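Local coordinates for aspartate aminotransferase (Giardia lamblia, PDB 3MEB), which probably catalyses the reversible transfer of an amino group from L-aspartate to 2-oxoglutarate, giving oxaloacetate and L-glutamate, with pyridoxal 5'-phosphate as cofactor, at residues I120-S125 / C288-H293; A146-P151 / I204-A209; E226-M231 / V259-D264; H236-D241 / V267-A272. One frame throughout, in Å; residues are numbered along the deposited sequence.

Contact 1 (I120-S125 / C288-H293)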
loop_
_atom_site.group_PDB
_atom_site.type_symbol
_atom_site.label_atom_id
_atom_site.label_comp_id
_atom_site.label_asym_id
_atom_site.label_seq_id
_atom_site.Cartn_x
_atom_site.Cartn_y
_atom_site.Cartn_z
ATOM N N ILE A 120 -11.284 18.340 -10.614
ATOM C CA ILE A 120 -10.815 16.996 -10.293
ATOM C C ILE A 120 -9.560 16.956 -9.430
ATOM O O ILE A 120 -8.491 17.471 -9.830
ATOM C CB ILE A 120 -10.523 16.146 -11.540
ATOM C CG1 ILE A 120 -11.710 16.102 -12.503
ATOM C CG2 ILE A 120 -10.191 14.697 -11.127
ATOM C CD1 ILE A 120 -11.332 15.434 -13.923
ATOM N N ALA A 121 -9.685 16.322 -8.263
ATOM C CA ALA A 121 -8.584 16.105 -7.357
ATOM C C ALA A 121 -8.199 14.627 -7.431
ATOM O O ALA A 121 -9.015 13.789 -7.083
ATOM C CB ALA A 121 -8.996 16.473 -5.961
ATOM N N SER A 122 -6.990 14.311 -7.923
ATOM C CA SER A 122 -6.611 12.933 -8.195
ATOM C C SER A 122 -5.411 12.572 -7.385
ATOM O O SER A 122 -4.467 13.364 -7.269
ATOM C CB SER A 122 -6.335 12.697 -9.680
ATOM O OG SER A 122 -7.423 13.123 -10.508
ATOM N N CYS A 123 -5.439 11.382 -6.802
ATOM C CA CYS A 123 -4.288 10.881 -6.042
ATOM C C CYS A 123 -4.171 9.381 -6.254
ATOM O O CYS A 123 -5.132 8.642 -6.014
ATOM C CB CYS A 123 -4.460 11.193 -4.544
ATOM S SG CYS A 123 -3.166 10.681 -3.419
ATOM N N GLN A 124 -2.998 8.947 -6.705
ATOM C CA GLN A 124 -2.704 7.541 -6.797
ATOM C C GLN A 124 -2.933 6.859 -5.477
ATOM O O GLN A 124 -2.640 7.419 -4.403
ATOM C CB GLN A 124 -1.242 7.299 -7.201
ATOM C CG GLN A 124 -0.938 5.852 -7.504
ATOM C CD GLN A 124 0.443 5.667 -8.097
ATOM O OE1 GLN A 124 0.964 6.578 -8.743
ATOM N NE2 GLN A 124 1.071 4.537 -7.809
ATOM N N SER A 125 -3.465 5.654 -5.554
ATOM C CA SER A 125 -3.598 4.844 -4.360
ATOM C C SER A 125 -3.357 3.388 -4.660
ATOM O O SER A 125 -3.029 3.048 -5.778
ATOM C CB SER A 125 -4.943 5.076 -3.672
ATOM O OG SER A 125 -4.925 4.485 -2.404
ATOM N N CYS A 288 -6.332 4.645 -8.620
ATOM C CA CYS A 288 -6.379 6.087 -8.395
ATOM C C CYS A 288 -7.684 6.468 -7.722
ATOM O O CYS A 288 -8.753 5.906 -8.064
ATOM C CB CYS A 288 -6.272 6.828 -9.716
ATOM S SG CYS A 288 -5.822 8.583 -9.591
ATOM N N LEU A 289 -7.576 7.425 -6.804
ATOM C CA LEU A 289 -8.721 8.043 -6.116
ATOM C C LEU A 289 -8.969 9.427 -6.721
ATOM O O LEU A 289 -8.009 10.221 -6.890
ATOM C CB LEU A 289 -8.453 8.179 -4.639
ATOM C CG LEU A 289 -9.561 8.756 -3.759
ATOM C CD1 LEU A 289 -10.903 7.982 -3.946
ATOM C CD2 LEU A 289 -9.086 8.720 -2.310
ATOM N N HIS A 290 -10.220 9.703 -7.065
ATOM C CA HIS A 290 -10.619 11.040 -7.548
ATOM C C HIS A 290 -11.751 11.614 -6.688
ATOM O O HIS A 290 -12.647 10.874 -6.301
ATOM C CB HIS A 290 -11.130 10.987 -8.950
ATOM C CG HIS A 290 -10.265 10.231 -9.917
ATOM N ND1 HIS A 290 -9.167 10.790 -10.536
ATOM C CD2 HIS A 290 -10.396 8.985 -10.434
ATOM C CE1 HIS A 290 -8.634 9.912 -11.367
ATOM N NE2 HIS A 290 -9.369 8.806 -11.341
ATOM N N VAL A 291 -11.670 12.912 -6.409
ATOM C CA VAL A 291 -12.764 13.675 -5.836
ATOM C C VAL A 291 -13.049 14.734 -6.898
ATOM O O VAL A 291 -12.147 15.459 -7.356
ATOM C CB VAL A 291 -12.433 14.364 -4.485
ATOM C CG1 VAL A 291 -13.669 15.007 -3.927
ATOM C CG2 VAL A 291 -11.845 13.381 -3.450
ATOM N N VAL A 292 -14.281 14.766 -7.373
ATOM C CA VAL A 292 -14.705 15.826 -8.321
ATOM C C VAL A 292 -15.740 16.767 -7.667
ATOM O O VAL A 292 -16.914 16.390 -7.489
ATOM C CB VAL A 292 -15.318 15.234 -9.572
ATOM C CG1 VAL A 292 -15.509 16.341 -10.630
ATOM C CG2 VAL A 292 -14.463 14.076 -10.116
ATOM N N HIS A 293 -15.313 17.980 -7.291
ATOM C CA HIS A 293 -16.229 18.940 -6.649
ATOM C C HIS A 293 -17.031 19.682 -7.721
ATOM O O HIS A 293 -16.755 19.548 -8.933
ATOM C CB HIS A 293 -15.484 19.898 -5.695
ATOM C CG HIS A 293 -14.517 20.819 -6.358
ATOM N ND1 HIS A 293 -14.891 22.044 -6.883
ATOM C CD2 HIS A 293 -13.180 20.706 -6.572
ATOM C CE1 HIS A 293 -13.820 22.642 -7.387
ATOM N NE2 HIS A 293 -12.765 21.859 -7.196
#
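Ser122 and His290 face each other as a non-hydrogen-bonded pair of an antiparallel ladder, and their side chains close the gap that the backbone leaves there. Ser122 OG lies 2.9 Å from His290 ND1, at the edge of the imidazole and in its plane, and the two are hydrogen-bonded. Similar first torsions, -53° in Ser122 and -49° in His290, swing both groups to the N-terminal side of their own residues; because the strands run in opposite directions, this turns the two toward each other. On the same sheet face Ile120 runs alongside the histidine, CG2 being 4.1 Å from His290 ND1, while its other branch, CG1, comes within 4.2 Å of Val292 CG2. Cys288, also on this face, brings SG to 3.6 Å from Cys123 O.

The backbone sets this register through two hydrogen-bonded pairs. Ala121 N bonds Val291 O at 2.8 Å, and Cys123 N bonds Leu289 O at 2.8 Å; each pair is completed by the reverse bond. The intervening Ser122 CA makes a CA-H...O contact with Leu289 O.

A second shell fixes the polar pair: Gln104 NE2 bonds Ser122 OG, Gln273 OE1 bonds His290 NE2, and Phe108 meets the imidazole edge-to-face. On the opposite face, helix 127-142 packs on Leu289 and Val291. With both ring nitrogens engaged and an aromatic neighbour beside it, the imidazole is probably held in one rotation, within a buried chain of hydrogen bonds from Gln104 through Ser122 and His290 to Gln273 at the edge of the large domain's sheet.

Contact 2 (A146-P151 / I204-A209); sequences AEFYMP and IFLFHA
Tyr149 and Phe205 are paired in parallel register, and their rings form an offset stack with centroids 4.7 Å apart and planes inclined by 18°. Phe205 CZ lies over one face of the tyrosine ring, toward its rim, and Phe205 CD1 comes to 3.4 Å from Tyr149 CB. The two chi1 values, -76° and -73°, are nearly equal, which sends the rings off the sheet side by side in the same direction.

The backbone polar groups are matched in the alternating pattern of parallel strands. Ile204 N donates to Glu147 O at 2.8 Å, Ile204 O accepts from Tyr149 N at 2.8 Å, and Leu206 N donates to Tyr149 O at 2.9 Å. The ladder stops at Pro151, which has no N-H to give; its CD instead sits 3.4 Å from Leu206 O, and that carbonyl accepts from the hydroxyl of Tyr176. His208 NE2 is likewise satisfied from outside, by Thr154 OG1, close to the pyridoxal phosphate.

On the other face the Phe148 ring lies across two side chains, with CE2 3.7 Å from Ile204 CG2 and CE1 3.8 Å from Leu206 CB. Phe136 meets this ring edge-to-face. The chemistry therefore changes along the strands: aromatic and aliphatic packing around a regular hydrogen-bond ladder gives way, at the C-terminal ends, to side-chain polar bonds beside the cofactor.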
loop_
_atom_site.group_PDB
_atom_site.type_symbol
_atom_site.label_atom_id
_atom_site.label_comp_id
_atom_site.label_asym_id
_atom_site.label_seq_id
_atom_site.Cartn_x
_atom_site.Cartn_y
_atom_site.Cartn_z
ATOM N N ALA A 146 -22.000 12.725 8.215
ATOM C CA ALA A 146 -22.718 12.226 7.041
ATOM C C ALA A 146 -22.951 10.726 7.111
ATOM O O ALA A 146 -22.024 9.954 7.359
ATOM C CB ALA A 146 -21.966 12.573 5.733
ATOM N N GLU A 147 -24.191 10.323 6.855
ATOM C CA GLU A 147 -24.528 8.912 6.792
ATOM C C GLU A 147 -23.960 8.318 5.524
ATOM O O GLU A 147 -23.947 8.980 4.492
ATOM C CB GLU A 147 -26.032 8.695 6.766
ATOM C CG GLU A 147 -26.810 9.488 7.772
ATOM C CD GLU A 147 -27.103 8.738 9.020
ATOM O OE1 GLU A 147 -26.275 7.879 9.419
ATOM O OE2 GLU A 147 -28.174 9.016 9.584
ATOM N N PHE A 148 -23.486 7.076 5.615
ATOM C CA PHE A 148 -22.910 6.350 4.485
ATOM C C PHE A 148 -23.824 5.179 4.128
ATOM O O PHE A 148 -24.140 4.369 5.012
ATOM C CB PHE A 148 -21.560 5.799 4.888
ATOM C CG PHE A 148 -20.733 5.337 3.737
ATOM C CD1 PHE A 148 -20.970 4.107 3.148
ATOM C CD2 PHE A 148 -19.700 6.133 3.253
ATOM C CE1 PHE A 148 -20.221 3.679 2.077
ATOM C CE2 PHE A 148 -18.941 5.712 2.200
ATOM C CZ PHE A 148 -19.193 4.464 1.621
ATOM N N TYR A 149 -24.221 5.078 2.863
ATOM C CA TYR A 149 -25.209 4.087 2.410
ATOM C C TYR A 149 -24.595 3.086 1.417
ATOM O O TYR A 149 -24.015 3.472 0.402
ATOM C CB TYR A 149 -26.401 4.793 1.734
ATOM C CG TYR A 149 -27.344 5.444 2.700
ATOM C CD1 TYR A 149 -28.566 4.853 3.043
ATOM C CD2 TYR A 149 -27.049 6.660 3.249
ATOM C CE1 TYR A 149 -29.435 5.465 3.930
ATOM C CE2 TYR A 149 -27.932 7.273 4.153
ATOM C CZ TYR A 149 -29.091 6.682 4.481
ATOM O OH TYR A 149 -29.909 7.333 5.381
ATOM N N MET A 150 -24.670 1.805 1.739
ATOM C CA MET A 150 -24.194 0.768 0.841
ATOM C C MET A 150 -25.371 0.156 0.113
ATOM O O MET A 150 -26.455 0.118 0.668
ATOM C CB MET A 150 -23.529 -0.347 1.611
ATOM C CG MET A 150 -22.503 0.086 2.617
ATOM S SD MET A 150 -20.947 -0.657 2.244
ATOM C CE MET A 150 -19.954 -0.071 3.634
ATOM N N PRO A 151 -25.174 -0.343 -1.129
ATOM C CA PRO A 151 -26.241 -1.178 -1.687
ATOM C C PRO A 151 -26.444 -2.437 -0.808
ATOM O O PRO A 151 -25.468 -2.899 -0.147
ATOM C CB PRO A 151 -25.706 -1.548 -3.071
ATOM C CG PRO A 151 -24.197 -1.400 -2.938
ATOM C CD PRO A 151 -23.973 -0.329 -1.976
ATOM N N ILE A 204 -23.910 10.039 1.849
ATOM C CA ILE A 204 -22.944 9.460 0.923
ATOM C C ILE A 204 -23.490 8.117 0.424
ATOM O O ILE A 204 -23.923 7.291 1.239
ATOM C CB ILE A 204 -21.584 9.224 1.618
ATOM C CG1 ILE A 204 -21.022 10.519 2.206
ATOM C CG2 ILE A 204 -20.557 8.603 0.647
ATOM C CD1 ILE A 204 -20.023 10.307 3.369
ATOM N N PHE A 205 -23.509 7.912 -0.890
ATOM C CA PHE A 205 -24.004 6.660 -1.454
ATOM C C PHE A 205 -22.906 5.995 -2.199
ATOM O O PHE A 205 -22.325 6.595 -3.098
ATOM C CB PHE A 205 -25.235 6.898 -2.362
ATOM C CG PHE A 205 -26.462 7.228 -1.577
ATOM C CD1 PHE A 205 -27.331 6.244 -1.175
ATOM C CD2 PHE A 205 -26.674 8.522 -1.121
ATOM C CE1 PHE A 205 -28.418 6.556 -0.383
ATOM C CE2 PHE A 205 -27.768 8.831 -0.341
ATOM C CZ PHE A 205 -28.635 7.844 0.017
ATOM N N LEU A 206 -22.602 4.763 -1.805
ATOM C CA LEU A 206 -21.632 3.955 -2.532
ATOM C C LEU A 206 -22.339 3.281 -3.691
ATOM O O LEU A 206 -23.412 2.659 -3.499
ATOM C CB LEU A 206 -21.025 2.895 -1.594
ATOM C CG LEU A 206 -19.881 2.044 -2.127
ATOM C CD1 LEU A 206 -18.608 2.847 -2.427
ATOM C CD2 LEU A 206 -19.592 0.944 -1.088
ATOM N N PHE A 207 -21.778 3.456 -4.888
ATOM C CA PHE A 207 -22.338 2.905 -6.116
ATOM C C PHE A 207 -21.254 2.149 -6.804
ATOM O O PHE A 207 -20.096 2.573 -6.799
ATOM C CB PHE A 207 -22.751 4.007 -7.104
ATOM C CG PHE A 207 -23.957 4.776 -6.700
ATOM C CD1 PHE A 207 -25.194 4.147 -6.572
ATOM C CD2 PHE A 207 -23.869 6.135 -6.449
ATOM C CE1 PHE A 207 -26.334 4.892 -6.167
ATOM C CE2 PHE A 207 -24.973 6.874 -6.081
ATOM C CZ PHE A 207 -26.209 6.255 -5.933
ATOM N N HIS A 208 -21.598 1.033 -7.393
ATOM C CA HIS A 208 -20.711 0.397 -8.376
ATOM C C HIS A 208 -20.955 1.054 -9.732
ATOM O O HIS A 208 -22.099 1.194 -10.166
ATOM C CB HIS A 208 -21.007 -1.094 -8.458
ATOM C CG HIS A 208 -20.822 -1.824 -7.170
ATOM N ND1 HIS A 208 -20.153 -3.022 -7.085
ATOM C CD2 HIS A 208 -21.293 -1.569 -5.920
ATOM C CE1 HIS A 208 -20.183 -3.456 -5.837
ATOM N NE2 HIS A 208 -20.886 -2.602 -5.108
ATOM N N ALA A 209 -19.890 1.447 -10.417
ATOM C CA ALA A 209 -20.004 2.194 -11.675
ATOM C C ALA A 209 -20.648 1.353 -12.785
ATOM O O ALA A 209 -21.462 1.855 -13.586
ATOM C CB ALA A 209 -18.603 2.673 -12.110
#

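Contact 3 (E226-M231 / V259-D264); sequences ELLPIM and VRMFVD
Leu227 is the first residue of 226-231 to meet the other helix: its CB stands at the edge of the Phe262 ring, near the ring plane, 4.4 Å from CZ. This is a marginal touch, and Leu227 also packs on Phe189 of helix 189-198.

Leu228 follows with the larger share. Leucine and phenylalanine slide past each other in opposite directions, and Leu228 CD1 meets the ring obliquely, 4.1 Å from Phe262 CD1. The other methyl, CD2, turns toward Met261, a marginal and less certain touch because Met261 is modelled in two conformations. Pro229, whose N cannot bond the preceding turn, coincides with a kink in the helix.

One turn beyond Leu227, Met231 puts CG 4.1 Å from both CE2 and CZ of Phe262; the two side chains cross at about a right angle, and CG meets the ring obliquely. The far side of the contact is thus dominated by one phenylalanine, whose ring also meets Trp224 edge-to-face and Phe240 of the sheet beneath.

No hydrogen bond joins the segments, and their axes approach only to 10.6 Å at 37°, so the side chains alone bridge the helices. Two helices running in roughly the same direction over the parallel strands of a mixed sheet, each followed by a strand, are typical of the alpha/beta/alpha large domain of fold-type I pyridoxal-phosphate enzymes.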
loop_
_atom_site.group_PDB
_atom_site.type_symbol
_atom_site.label_atom_id
_atom_site.label_comp_id
_atom_site.label_asym_id
_atom_site.label_seq_id
_atom_site.Cartn_x
_atom_site.Cartn_y
_atom_site.Cartn_z
ATOM N N GLU A 226 -32.814 8.580 -13.782
ATOM C CA GLU A 226 -33.817 8.829 -12.741
ATOM C C GLU A 226 -33.187 9.188 -11.383
ATOM O O GLU A 226 -33.767 9.946 -10.622
ATOM C CB GLU A 226 -34.702 7.611 -12.542
ATOM C CG GLU A 226 -35.773 7.378 -13.621
ATOM C CD GLU A 226 -36.837 6.432 -13.128
ATOM O OE1 GLU A 226 -36.953 5.336 -13.670
ATOM O OE2 GLU A 226 -37.516 6.759 -12.144
ATOM N N LEU A 227 -32.044 8.594 -11.078
ATOM C CA LEU A 227 -31.354 8.841 -9.808
ATOM C C LEU A 227 -30.739 10.241 -9.800
ATOM O O LEU A 227 -30.720 10.913 -8.758
ATOM C CB LEU A 227 -30.309 7.755 -9.504
ATOM C CG LEU A 227 -30.845 6.346 -9.262
ATOM C CD1 LEU A 227 -29.676 5.358 -9.120
ATOM C CD2 LEU A 227 -31.711 6.290 -8.023
ATOM N N LEU A 228 -30.314 10.719 -10.976
ATOM C CA LEU A 228 -29.688 12.048 -11.103
ATOM C C LEU A 228 -30.419 13.196 -10.357
ATOM O O LEU A 228 -29.849 13.815 -9.469
ATOM C CB LEU A 228 -29.459 12.393 -12.589
ATOM C CG LEU A 228 -28.813 13.744 -12.902
ATOM C CD1 LEU A 228 -27.450 13.785 -12.219
ATOM C CD2 LEU A 228 -28.713 14.028 -14.429
ATOM N N PRO A 229 -31.671 13.495 -10.714
ATOM C CA PRO A 229 -32.369 14.580 -10.008
ATOM C C PRO A 229 -32.562 14.376 -8.481
ATOM O O PRO A 229 -32.672 15.369 -7.753
ATOM C CB PRO A 229 -33.734 14.627 -10.703
ATOM C CG PRO A 229 -33.892 13.221 -11.267
ATOM C CD PRO A 229 -32.532 12.890 -11.744
ATOM N N ILE A 230 -32.624 13.121 -8.015
ATOM C CA ILE A 230 -32.776 12.838 -6.593
ATOM C C ILE A 230 -31.457 13.259 -5.905
ATOM O O ILE A 230 -31.441 13.916 -4.865
ATOM C CB ILE A 230 -33.003 11.314 -6.317
ATOM C CG1 ILE A 230 -34.296 10.792 -6.951
ATOM C CG2 ILE A 230 -33.022 11.013 -4.814
ATOM C CD1 ILE A 230 -34.366 9.258 -6.950
ATOM N N MET A 231 -30.350 12.869 -6.522
ATOM C CA MET A 231 -29.015 13.165 -6.023
ATOM C C MET A 231 -28.758 14.669 -5.996
ATOM O O MET A 231 -28.171 15.184 -5.031
ATOM C CB MET A 231 -27.968 12.449 -6.895
ATOM C CG MET A 231 -28.034 10.940 -6.830
ATOM S SD MET A 231 -27.495 10.193 -5.282
ATOM C CE MET A 231 -25.765 10.661 -5.184
ATOM N N VAL A 259 -20.754 7.774 -14.095
ATOM C CA VAL A 259 -19.788 8.677 -13.447
ATOM C C VAL A 259 -19.768 10.001 -14.231
ATOM O O VAL A 259 -19.900 11.080 -13.624
ATOM C CB VAL A 259 -18.367 8.105 -13.419
ATOM C CG1 VAL A 259 -17.365 9.152 -12.805
ATOM C CG2 VAL A 259 -18.294 6.721 -12.669
ATOM N N ARG A 260 -19.617 9.918 -15.559
ATOM C CA ARG A 260 -19.538 11.132 -16.400
ATOM C C ARG A 260 -20.838 11.963 -16.367
ATOM O O ARG A 260 -20.782 13.204 -16.223
ATOM C CB ARG A 260 -19.096 10.792 -17.830
ATOM C CG ARG A 260 -17.660 10.244 -17.860
ATOM C CD ARG A 260 -17.150 10.045 -19.257
ATOM N NE ARG A 260 -16.009 9.137 -19.308
ATOM C CZ ARG A 260 -15.318 8.869 -20.420
ATOM N NH1 ARG A 260 -15.629 9.441 -21.559
ATOM N NH2 ARG A 260 -14.325 8.018 -20.408
ATOM N N MET A 261 -21.983 11.281 -16.459
ATOM C CA MET A 261 -23.289 11.938 -16.357
ATOM C C MET A 261 -23.496 12.649 -15.030
ATOM O O MET A 261 -23.975 13.773 -14.992
ATOM C CB MET A 261 -24.428 10.936 -16.555
ATOM C CG MET A 261 -25.790 11.606 -16.476
ATOM S SD MET A 261 -27.162 10.548 -16.881
ATOM C CE MET A 261 -26.988 9.289 -15.611
ATOM N N PHE A 262 -23.143 11.995 -13.935
ATOM C CA PHE A 262 -23.281 12.600 -12.614
ATOM C C PHE A 262 -22.404 13.847 -12.505
ATOM O O PHE A 262 -22.864 14.876 -12.024
ATOM C CB PHE A 262 -22.937 11.592 -11.512
ATOM C CG PHE A 262 -24.104 10.755 -11.040
ATOM C CD1 PHE A 262 -25.158 10.420 -11.869
ATOM C CD2 PHE A 262 -24.101 10.230 -9.749
ATOM C CE1 PHE A 262 -26.226 9.638 -11.385
ATOM C CE2 PHE A 262 -25.160 9.452 -9.279
ATOM C CZ PHE A 262 -26.232 9.161 -10.111
ATOM N N VAL A 263 -21.152 13.755 -12.953
ATOM C CA VAL A 263 -20.218 14.886 -12.880
ATOM C C VAL A 263 -20.687 16.068 -13.764
ATOM O O VAL A 263 -20.653 17.226 -13.350
ATOM C CB VAL A 263 -18.786 14.453 -13.259
ATOM C CG1 VAL A 263 -17.878 15.682 -13.443
ATOM C CG2 VAL A 263 -18.189 13.520 -12.181
ATOM N N ASP A 264 -21.104 15.774 -14.990
ATOM C CA ASP A 264 -21.572 16.781 -15.931
ATOM C C ASP A 264 -22.818 17.497 -15.407
ATOM O O ASP A 264 -23.005 18.670 -15.699
ATOM C CB ASP A 264 -21.857 16.157 -17.305
ATOM C CG ASP A 264 -20.590 15.895 -18.114
ATOM O OD1 ASP A 264 -19.491 16.372 -17.724
ATOM O OD2 ASP A 264 -20.694 15.218 -19.154
#

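Contact 4 (H236-D241 / V267-A272); sequences HIAFFD and VEVLVA
Phe239 and Leu270 are paired across parallel strands, and the phenylalanine can be followed outward over its partner. CB leaves on the sheet face it shares with Leu270, and chi1 of -162° swings the ring across toward the neighbouring strand, bringing CG to 4.1 Å from Leu270 CB. That methylene sits over the ring centre, 4.0 Å from the centroid and 12° off the normal, a CH-pi contact. CD1 also lies beside Leu270 CB, and CE1 meets Leu270 CD2 at 3.6 Å. On the other rim CE2 is 3.9 Å from Ala272 CB, which stands at the ring edge. Phe136 of helix 127-142 adds an edge-to-face neighbour.

Beneath the side chains, Ala238 N bonds Glu268 O at 3.2 Å, Leu270 N bonds Ala238 O, Phe240 N bonds Leu270 O at 2.7 Å, and Ala272 N bonds Phe240 O. Water extends the ladder at both ends: one links His236 O to Glu268 N, another donates to Asp241 OD1 and Ala272 O.

Asp241 belongs to the cofactor pocket, its side chain about 3 Å (nearest atoms) from pyridoxal phosphate, and His158 NE2 bonds its OD2. Water, histidine and cofactor together probably fix the carboxylate where the largely apolar pairing around Phe239 and Leu270 ends.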
loop_
_atom_site.group_PDB
_atom_site.type_symbol
_atom_site.label_atom_id
_atom_site.label_comp_id
_atom_site.label_asym_id
_atom_site.label_seq_id
_atom_site.Cartn_x
_atom_site.Cartn_y
_atom_site.Cartn_z
ATOM N N HIS A 236 -26.699 14.787 -2.307
ATOM C CA HIS A 236 -25.951 13.623 -1.884
ATOM C C HIS A 236 -24.614 13.580 -2.610
ATOM O O HIS A 236 -24.463 14.134 -3.697
ATOM C CB HIS A 236 -26.687 12.321 -2.231
ATOM C CG HIS A 236 -27.944 12.081 -1.444
ATOM N ND1 HIS A 236 -28.068 12.383 -0.104
ATOM C CD2 HIS A 236 -29.116 11.502 -1.808
ATOM C CE1 HIS A 236 -29.276 12.035 0.312
ATOM N NE2 HIS A 236 -29.925 11.484 -0.699
ATOM N N ILE A 237 -23.672 12.882 -2.000
ATOM C CA ILE A 237 -22.388 12.592 -2.606
ATOM C C ILE A 237 -22.436 11.154 -3.153
ATOM O O ILE A 237 -22.902 10.241 -2.470
ATOM C CB ILE A 237 -21.240 12.754 -1.584
ATOM C CG1 ILE A 237 -21.170 14.187 -1.023
ATOM C CG2 ILE A 237 -19.905 12.403 -2.231
ATOM C CD1 ILE A 237 -22.122 14.450 0.151
ATOM N N ALA A 238 -21.965 10.961 -4.377
ATOM C CA ALA A 238 -21.874 9.635 -4.965
ATOM C C ALA A 238 -20.437 9.166 -4.844
ATOM O O ALA A 238 -19.524 9.873 -5.285
ATOM C CB ALA A 238 -22.317 9.652 -6.453
ATOM N N PHE A 239 -20.234 8.000 -4.228
ATOM C CA PHE A 239 -18.934 7.382 -4.165
ATOM C C PHE A 239 -18.988 6.195 -5.138
ATOM O O PHE A 239 -19.657 5.205 -4.869
ATOM C CB PHE A 239 -18.620 6.900 -2.758
ATOM C CG PHE A 239 -17.120 6.633 -2.519
ATOM C CD1 PHE A 239 -16.447 7.258 -1.492
ATOM C CD2 PHE A 239 -16.400 5.787 -3.343
ATOM C CE1 PHE A 239 -15.121 7.008 -1.273
ATOM C CE2 PHE A 239 -15.062 5.561 -3.136
ATOM C CZ PHE A 239 -14.422 6.188 -2.118
ATOM N N PHE A 240 -18.278 6.304 -6.246
ATOM C CA PHE A 240 -18.233 5.249 -7.239
ATOM C C PHE A 240 -17.049 4.336 -6.981
ATOM O O PHE A 240 -15.903 4.813 -6.833
ATOM C CB PHE A 240 -18.141 5.856 -8.635
ATOM C CG PHE A 240 -19.442 6.417 -9.158
ATOM C CD1 PHE A 240 -20.421 5.565 -9.696
ATOM C CD2 PHE A 240 -19.682 7.771 -9.144
ATOM C CE1 PHE A 240 -21.605 6.064 -10.216
ATOM C CE2 PHE A 240 -20.870 8.292 -9.641
ATOM C CZ PHE A 240 -21.838 7.432 -10.185
ATOM N N ASP A 241 -17.330 3.027 -6.915
ATOM C CA ASP A 241 -16.312 1.983 -7.001
ATOM C C ASP A 241 -16.280 1.521 -8.442
ATOM O O ASP A 241 -17.285 1.029 -8.972
ATOM C CB ASP A 241 -16.658 0.816 -6.074
ATOM C CG ASP A 241 -15.594 -0.279 -6.043
ATOM O OD1 ASP A 241 -14.825 -0.441 -7.030
ATOM O OD2 ASP A 241 -15.564 -1.047 -5.040
ATOM N N VAL A 267 -23.208 16.745 -9.768
ATOM C CA VAL A 267 -23.242 15.927 -8.595
ATOM C C VAL A 267 -21.795 15.798 -8.160
ATOM O O VAL A 267 -20.900 15.582 -8.986
ATOM C CB VAL A 267 -23.798 14.508 -8.863
ATOM C CG1 VAL A 267 -23.776 13.664 -7.565
ATOM C CG2 VAL A 267 -25.199 14.565 -9.438
ATOM N N GLU A 268 -21.555 15.952 -6.873
ATOM C CA GLU A 268 -20.187 15.832 -6.371
ATOM C C GLU A 268 -19.892 14.352 -6.123
ATOM O O GLU A 268 -20.687 13.658 -5.499
ATOM C CB GLU A 268 -19.990 16.692 -5.113
ATOM C CG GLU A 268 -20.240 18.165 -5.430
ATOM C CD GLU A 268 -19.753 19.098 -4.376
ATOM O OE1 GLU A 268 -20.462 19.253 -3.358
ATOM O OE2 GLU A 268 -18.678 19.718 -4.577
ATOM N N VAL A 269 -18.784 13.865 -6.691
ATOM C CA VAL A 269 -18.463 12.438 -6.653
ATOM C C VAL A 269 -17.059 12.148 -6.167
ATOM O O VAL A 269 -16.166 13.005 -6.237
ATOM C CB VAL A 269 -18.639 11.789 -8.034
ATOM C CG1 VAL A 269 -19.931 12.293 -8.715
ATOM C CG2 VAL A 269 -17.399 11.975 -8.906
ATOM N N LEU A 270 -16.879 10.955 -5.599
ATOM C CA LEU A 270 -15.592 10.312 -5.545
ATOM C C LEU A 270 -15.612 9.078 -6.474
ATOM O O LEU A 270 -16.681 8.486 -6.745
ATOM C CB LEU A 270 -15.239 9.899 -4.109
ATOM C CG LEU A 270 -14.839 11.033 -3.129
ATOM C CD1 LEU A 270 -15.991 11.808 -2.611
ATOM C CD2 LEU A 270 -14.111 10.412 -1.938
ATOM N N VAL A 271 -14.436 8.717 -6.967
ATOM C CA VAL A 271 -14.250 7.499 -7.768
ATOM C C VAL A 271 -13.005 6.783 -7.238
ATOM O O VAL A 271 -11.895 7.374 -7.195
ATOM C CB VAL A 271 -14.057 7.792 -9.258
ATOM C CG1 VAL A 271 -13.878 6.530 -10.053
ATOM C CG2 VAL A 271 -15.261 8.646 -9.847
ATOM N N ALA A 272 -13.190 5.524 -6.843
ATOM C CA ALA A 272 -12.091 4.630 -6.505
ATOM C C ALA A 272 -11.864 3.757 -7.732
ATOM O O ALA A 272 -12.717 2.928 -8.092
ATOM C CB ALA A 272 -12.434 3.796 -5.328
HETATM O O HOH W 1 -23.505 16.323 -4.781
HETATM O O HOH W 2 -12.076 0.097 -7.693
#

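Contacts 1, 2 and 4 lie in one mixed sheet; contact 3 joins two helices on one of its faces. Contact 4, wholly buried, is central: strand 237-242 adjoins 204-208 of contact 2, and 269-274 adjoins 287-292 of contact 1. Contact 1 pairs the edge strand 120-125 with 287-292, the one strand that runs against the rest. Its buried Ser122-His290 bond contrasts with the ring stack of contact 2 and the CH-pi contact of contact 4. The centre of contact 3 lies about 20 Å from the centre of the chain, farther than the others; it includes partly exposed Leu228 and Met261 and is purely apolar. Phe262 ties it to Phe240 and Phe207. Contacts 1 and 4 also touch the second subunit.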